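Long-range contacts in KLLA0E08119p (Kluyveromyces lactis, PDB 3VA7), which probably carboxylates urea to urea-1-carboxylate, spending ATP and hydrogencarbonate and carrying the carboxyl group on biotin: residues Y863-L868 / R888-E893; L834-T839 / V850-L855. One frame throughout, in Å; residues are numbered along the deposited sequence.

Contact 1: Y863-L868 / R888-E893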
loop_
_atom_site.group_PDB
_atom_site.type_symbol
_atom_site.label_atom_id
_atom_site.label_comp_id
_atom_site.label_asym_id
_atom_site.label_seq_id
_atom_site.Cartn_x
_atom_site.Cartn_y
_atom_site.Cartn_z
ATOM N N TYR A 863 -8.592 -10.498 30.744
ATOM C CA TYR A 863 -8.852 -11.899 30.501
ATOM C C TYR A 863 -10.367 -12.120 30.369
ATOM O O TYR A 863 -10.830 -12.900 29.513
ATOM C CB TYR A 863 -8.241 -12.798 31.543
ATOM C CG TYR A 863 -8.331 -14.221 31.096
ATOM C CD1 TYR A 863 -7.747 -14.628 29.898
ATOM C CD2 TYR A 863 -9.071 -15.161 31.838
ATOM C CE1 TYR A 863 -7.865 -15.938 29.466
ATOM C CE2 TYR A 863 -9.186 -16.497 31.418
ATOM C CZ TYR A 863 -8.590 -16.869 30.243
ATOM O OH TYR A 863 -8.710 -18.189 29.819
ATOM N N ARG A 864 -11.121 -11.343 31.131
ATOM C CA ARG A 864 -12.554 -11.468 31.163
ATOM C C ARG A 864 -13.182 -11.134 29.817
ATOM O O ARG A 864 -14.163 -11.806 29.385
ATOM C CB ARG A 864 -13.143 -10.601 32.285
ATOM C CG ARG A 864 -14.653 -10.531 32.306
ATOM C CD ARG A 864 -15.104 -10.043 33.647
ATOM N NE ARG A 864 -16.489 -10.437 33.838
ATOM C CZ ARG A 864 -16.930 -11.471 34.580
ATOM N NH1 ARG A 864 -16.107 -12.243 35.303
ATOM N NH2 ARG A 864 -18.240 -11.728 34.586
ATOM N N ILE A 865 -12.624 -10.106 29.158
ATOM C CA ILE A 865 -13.117 -9.693 27.835
ATOM C C ILE A 865 -12.839 -10.853 26.903
ATOM O O ILE A 865 -13.649 -11.209 26.017
ATOM C CB ILE A 865 -12.383 -8.440 27.336
ATOM C CG1 ILE A 865 -12.715 -7.243 28.252
ATOM C CG2 ILE A 865 -12.613 -8.189 25.809
ATOM C CD1 ILE A 865 -11.692 -6.148 28.084
ATOM N N ASN A 866 -11.701 -11.490 27.124
ATOM C CA ASN A 866 -11.399 -12.596 26.285
ATOM C C ASN A 866 -12.475 -13.711 26.499
ATOM O O ASN A 866 -12.872 -14.406 25.545
ATOM C CB ASN A 866 -9.982 -13.037 26.535
ATOM C CG ASN A 866 -9.809 -14.456 26.296
ATOM O OD1 ASN A 866 -9.302 -14.893 25.265
ATOM N ND2 ASN A 866 -10.249 -15.235 27.260
ATOM N N ARG A 867 -12.996 -13.821 27.718
ATOM C CA ARG A 867 -13.918 -14.912 28.078
ATOM C C ARG A 867 -15.342 -14.566 27.546
ATOM O O ARG A 867 -16.022 -15.426 27.015
ATOM C CB ARG A 867 -13.906 -15.171 29.615
ATOM C CG ARG A 867 -12.841 -16.102 30.203
ATOM C CD ARG A 867 -11.825 -16.668 29.160
ATOM N NE ARG A 867 -12.114 -18.014 28.687
ATOM C CZ ARG A 867 -11.648 -18.582 27.572
ATOM N NH1 ARG A 867 -10.836 -17.934 26.720
ATOM N NH2 ARG A 867 -12.024 -19.844 27.286
ATOM N N LEU A 868 -15.782 -13.312 27.690
ATOM C CA LEU A 868 -17.014 -12.851 27.050
ATOM C C LEU A 868 -17.028 -13.205 25.559
ATOM O O LEU A 868 -17.994 -13.773 25.085
ATOM C CB LEU A 868 -17.248 -11.338 27.270
ATOM C CG LEU A 868 -18.568 -10.852 26.680
ATOM C CD1 LEU A 868 -19.701 -11.644 27.315
ATOM C CD2 LEU A 868 -18.864 -9.356 26.921
ATOM N N ARG A 888 -10.593 -2.137 28.872
ATOM C CA ARG A 888 -11.477 -2.659 29.898
ATOM C C ARG A 888 -12.925 -2.805 29.323
ATOM O O ARG A 888 -13.913 -2.795 30.050
ATOM C CB ARG A 888 -11.463 -1.686 31.081
ATOM C CG ARG A 888 -11.989 -0.328 30.706
ATOM C CD ARG A 888 -12.020 0.546 31.897
ATOM N NE ARG A 888 -13.330 0.629 32.541
ATOM C CZ ARG A 888 -14.267 1.516 32.243
ATOM N NH1 ARG A 888 -14.100 2.393 31.283
ATOM N NH2 ARG A 888 -15.397 1.514 32.926
ATOM N N SER A 889 -13.016 -2.926 28.005
ATOM C CA SER A 889 -14.268 -2.881 27.319
ATOM C C SER A 889 -14.169 -3.734 26.061
ATOM O O SER A 889 -13.077 -4.222 25.690
ATOM C CB SER A 889 -14.576 -1.446 26.941
ATOM O OG SER A 889 -13.747 -1.159 25.816
ATOM N N VAL A 890 -15.311 -3.924 25.400
ATOM C CA VAL A 890 -15.304 -4.591 24.100
ATOM C C VAL A 890 -16.457 -4.034 23.359
ATOM O O VAL A 890 -17.535 -3.767 23.925
ATOM C CB VAL A 890 -15.429 -6.183 24.187
ATOM C CG1 VAL A 890 -16.623 -6.608 25.125
ATOM C CG2 VAL A 890 -15.564 -6.837 22.777
ATOM N N LEU A 891 -16.258 -3.814 22.085
ATOM C CA LEU A 891 -17.340 -3.223 21.348
ATOM C C LEU A 891 -17.940 -4.327 20.488
ATOM O O LEU A 891 -17.220 -5.065 19.825
ATOM C CB LEU A 891 -16.817 -2.051 20.532
ATOM C CG LEU A 891 -17.838 -1.411 19.626
ATOM C CD1 LEU A 891 -18.792 -0.537 20.436
ATOM C CD2 LEU A 891 -17.136 -0.666 18.527
ATOM N N ILE A 892 -19.258 -4.427 20.524
ATOM C CA ILE A 892 -19.955 -5.474 19.858
ATOM C C ILE A 892 -20.781 -4.912 18.728
ATOM O O ILE A 892 -21.706 -4.105 18.972
ATOM C CB ILE A 892 -20.867 -6.143 20.865
ATOM C CG1 ILE A 892 -20.015 -7.025 21.749
ATOM C CG2 ILE A 892 -21.892 -7.035 20.161
ATOM C CD1 ILE A 892 -20.361 -6.957 23.079
ATOM N N GLU A 893 -20.443 -5.316 17.503
ATOM C CA GLU A 893 -21.158 -4.818 16.341
ATOM C C GLU A 893 -22.191 -5.822 15.963
ATOM O O GLU A 893 -21.894 -7.051 15.908
ATOM C CB GLU A 893 -20.254 -4.527 15.132
ATOM C CG GLU A 893 -20.978 -3.784 13.987
ATOM C CD GLU A 893 -20.154 -3.636 12.683
ATOM O OE1 GLU A 893 -18.945 -3.900 12.679
ATOM O OE2 GLU A 893 -20.726 -3.274 11.624
#

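Contact 2: L834-T839 / V850-L855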
loop_
_atom_site.group_PDB
_atom_site.type_symbol
_atom_site.label_atom_id
_atom_site.label_comp_id
_atom_site.label_asym_id
_atom_site.label_seq_id
_atom_site.Cartn_x
_atom_site.Cartn_y
_atom_site.Cartn_z
ATOM N N LEU A 834 -13.269 -10.835 40.643
ATOM C CA LEU A 834 -13.069 -11.147 39.244
ATOM C C LEU A 834 -14.324 -10.907 38.421
ATOM O O LEU A 834 -14.302 -11.154 37.194
ATOM C CB LEU A 834 -12.607 -12.585 39.034
ATOM C CG LEU A 834 -11.375 -13.082 39.760
ATOM C CD1 LEU A 834 -11.412 -14.574 39.769
ATOM C CD2 LEU A 834 -10.096 -12.585 39.120
ATOM N N SER A 835 -15.402 -10.434 39.062
ATOM C CA SER A 835 -16.653 -10.197 38.333
ATOM C C SER A 835 -17.219 -8.806 38.643
ATOM O O SER A 835 -18.104 -8.595 39.455
ATOM C CB SER A 835 -17.640 -11.371 38.462
ATOM O OG SER A 835 -18.786 -11.025 39.199
ATOM N N PRO A 836 -16.626 -7.825 37.967
ATOM C CA PRO A 836 -16.838 -6.406 38.216
ATOM C C PRO A 836 -18.174 -5.963 37.655
ATOM O O PRO A 836 -18.887 -6.717 37.023
ATOM C CB PRO A 836 -15.735 -5.768 37.413
ATOM C CG PRO A 836 -15.631 -6.732 36.212
ATOM C CD PRO A 836 -15.743 -8.072 36.800
ATOM N N LYS A 837 -18.499 -4.722 37.921
ATOM C CA LYS A 837 -19.652 -4.111 37.375
ATOM C C LYS A 837 -19.506 -4.012 35.848
ATOM O O LYS A 837 -18.398 -3.986 35.298
ATOM C CB LYS A 837 -19.886 -2.781 38.109
ATOM C CG LYS A 837 -19.987 -1.532 37.303
ATOM C CD LYS A 837 -19.560 -0.377 38.179
ATOM C CE LYS A 837 -19.758 0.934 37.501
ATOM N NZ LYS A 837 -21.119 1.327 37.869
ATOM N N VAL A 838 -20.656 -4.053 35.196
ATOM C CA VAL A 838 -20.744 -4.048 33.789
ATOM C C VAL A 838 -21.670 -2.929 33.428
ATOM O O VAL A 838 -22.763 -2.782 34.021
ATOM C CB VAL A 838 -21.285 -5.336 33.262
ATOM C CG1 VAL A 838 -21.141 -5.341 31.733
ATOM C CG2 VAL A 838 -20.529 -6.563 33.893
ATOM N N THR A 839 -21.194 -2.103 32.488
ATOM C CA THR A 839 -21.964 -0.993 31.959
ATOM C C THR A 839 -22.091 -1.155 30.460
ATOM O O THR A 839 -21.098 -1.270 29.767
ATOM C CB THR A 839 -21.310 0.316 32.314
ATOM O OG1 THR A 839 -20.994 0.262 33.708
ATOM C CG2 THR A 839 -22.245 1.513 32.036
ATOM N N VAL A 850 -19.577 -2.589 25.748
ATOM C CA VAL A 850 -19.609 -3.225 27.097
ATOM C C VAL A 850 -18.400 -2.735 27.890
ATOM O O VAL A 850 -17.243 -2.956 27.485
ATOM C CB VAL A 850 -19.512 -4.805 27.003
ATOM C CG1 VAL A 850 -19.566 -5.457 28.333
ATOM C CG2 VAL A 850 -20.597 -5.375 26.169
ATOM N N GLU A 851 -18.630 -2.081 29.012
ATOM C CA GLU A 851 -17.517 -1.560 29.820
ATOM C C GLU A 851 -17.351 -2.217 31.198
ATOM O O GLU A 851 -18.239 -2.175 32.032
ATOM C CB GLU A 851 -17.691 -0.055 30.022
ATOM C CG GLU A 851 -17.545 0.740 28.769
ATOM C CD GLU A 851 -17.767 2.188 29.069
ATOM O OE1 GLU A 851 -18.397 2.484 30.111
ATOM O OE2 GLU A 851 -17.320 3.028 28.274
ATOM N N TYR A 852 -16.204 -2.801 31.446
ATOM C CA TYR A 852 -15.951 -3.375 32.767
ATOM C C TYR A 852 -15.351 -2.444 33.836
ATOM O O TYR A 852 -14.491 -1.594 33.563
ATOM C CB TYR A 852 -15.079 -4.625 32.640
ATOM C CG TYR A 852 -15.770 -5.783 31.959
ATOM C CD1 TYR A 852 -17.018 -6.290 32.427
ATOM C CD2 TYR A 852 -15.205 -6.377 30.875
ATOM C CE1 TYR A 852 -17.623 -7.379 31.815
ATOM C CE2 TYR A 852 -15.810 -7.458 30.264
ATOM C CZ TYR A 852 -17.004 -7.952 30.725
ATOM O OH TYR A 852 -17.556 -9.008 30.040
ATOM N N GLY A 853 -15.810 -2.648 35.060
ATOM C CA GLY A 853 -15.185 -2.120 36.241
ATOM C C GLY A 853 -15.570 -0.693 36.478
ATOM O O GLY A 853 -16.426 -0.163 35.777
ATOM N N GLU A 854 -14.940 -0.096 37.485
ATOM C CA GLU A 854 -14.848 1.343 37.604
ATOM C C GLU A 854 -13.781 1.828 36.587
ATOM O O GLU A 854 -13.144 1.008 35.894
ATOM C CB GLU A 854 -14.508 1.739 39.058
ATOM C CG GLU A 854 -15.474 1.155 40.137
ATOM C CD GLU A 854 -16.844 1.854 40.182
ATOM O OE1 GLU A 854 -16.953 2.987 39.661
ATOM O OE2 GLU A 854 -17.821 1.269 40.728
ATOM N N LEU A 855 -13.629 3.144 36.449
ATOM C CA LEU A 855 -12.699 3.698 35.438
ATOM C C LEU A 855 -11.224 3.505 35.912
ATOM O O LEU A 855 -10.624 4.332 36.624
ATOM C CB LEU A 855 -13.061 5.143 35.016
ATOM C CG LEU A 855 -14.537 5.542 34.662
ATOM C CD1 LEU A 855 -14.671 7.027 34.235
ATOM C CD2 LEU A 855 -15.277 4.627 33.633
HETATM O O HOH W 1 -18.755 -0.569 34.065
#

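Contact 1: Y863-L868 / R888-E893
Ile865 and Leu868 of helix 859-875 press on Val890 of strand 889-894, a helix lying on one face of the five-stranded antiparallel sheet in the carboxyltransferase subdomain C and D region. The short helix and strand segments run nearly along each other, 25° between their directions, with axes 8.8 Å apart. No hydrogen bond crosses; the contact is apolar and buried. Ile865 reaches over with both branches. With CG2 anti to the backbone N (CG1 at chi1 -65°), CG2 is set against Val890 CB at 3.8 Å, and the two side chains pass each other in opposite directions. The longer branch goes to the strand backbone, where CD1 lies 3.4 Å from Ser889 O and also touches the carbonyl carbon of Arg888. Cutting Ile865 back to an alanine would probably leave a gap against Val890 CB and the Ser889 carbonyl, where CG2 and CD1 now pack. Ser889 and Arg888 point their CB atoms away from the helix; Arg888 NE is hydrogen-bonded to Tyr852 O on the adjoining strand. Leu868, just under a turn on, also touches Tyr852, while helix 901-912 covers Ile892 through Leu904 and Leu908. Leu868 holds CG anti to its amide nitrogen (chi1 -177°), which carries its isobutyl group across Val890 at a slant, CD2 coming 4.0 Å from Val890 CG1.

Contact 2: L834-T839 / V850-L855
Thr839 and Glu851 form a hydrogen-bonded antiparallel pair in the beta hairpin of strands 838-842 and 847-852. Glu851 N gives to Thr839 O (2.7 Å) in the carbonyl plane, and Thr839 N returns a bond to Glu851 O (3.0 Å). Beyond the non-hydrogen-bonded pair Val838-Tyr852, past the strand ends, Gly853 N makes a further, nearly straight bond to Lys837 O (2.9 Å, 170° at the hydrogen). A water also donates to Glu851 O and Gly853 O. Apolar contacts gather on the Val838-Tyr852 face. There Val838 lies alongside Tyr852, pointing the same way; with CG1 anti to the backbone N (chi1 -171°), it turns CG1 to Val850 CG1 (3.7 Å) and leaves CG2 for the ring edge at Tyr852 CE1 (3.7 Å). Pro836 CG comes obliquely to the ring, whose hydroxyl is hydrogen-bonded to Glu912. Among the charged side chains, Lys837 and Glu854 cross at about a right angle, so that Glu854 OE2 sits by Lys837 CD, with Lys837 NZ 4.4 Å off, beyond a salt bridge; Glu851 makes a salt bridge with Arg841. Backbone bonds thus set the alignment of the hairpin, the valines and tyrosine fill one side, and the Lys837-Glu854 attraction probably adds little.

How the contacts relate
From the N terminus, the chain first closes contact 2: ten residues lie between its segments, six of them strand, and the turn between strands 838-842 and 847-852 reverses the chain. Helix 859-875 follows directly, and the chain then runs through strand 880-885 before strand 889-894 returns beneath that helix and closes contact 1, a loop of 19 residues. The two closures stand in series, neither nested nor crossed. They meet in the same sheet, in which strands 847-852 and 889-894 are antiparallel neighbours, probably hydrogen-bonded from Arg888 O to Tyr852 N and from Val890 O to Val850 N. Arg864 adds a weak hydrogen bond to Leu834 O, linking the helix to the lead-in of the hairpin.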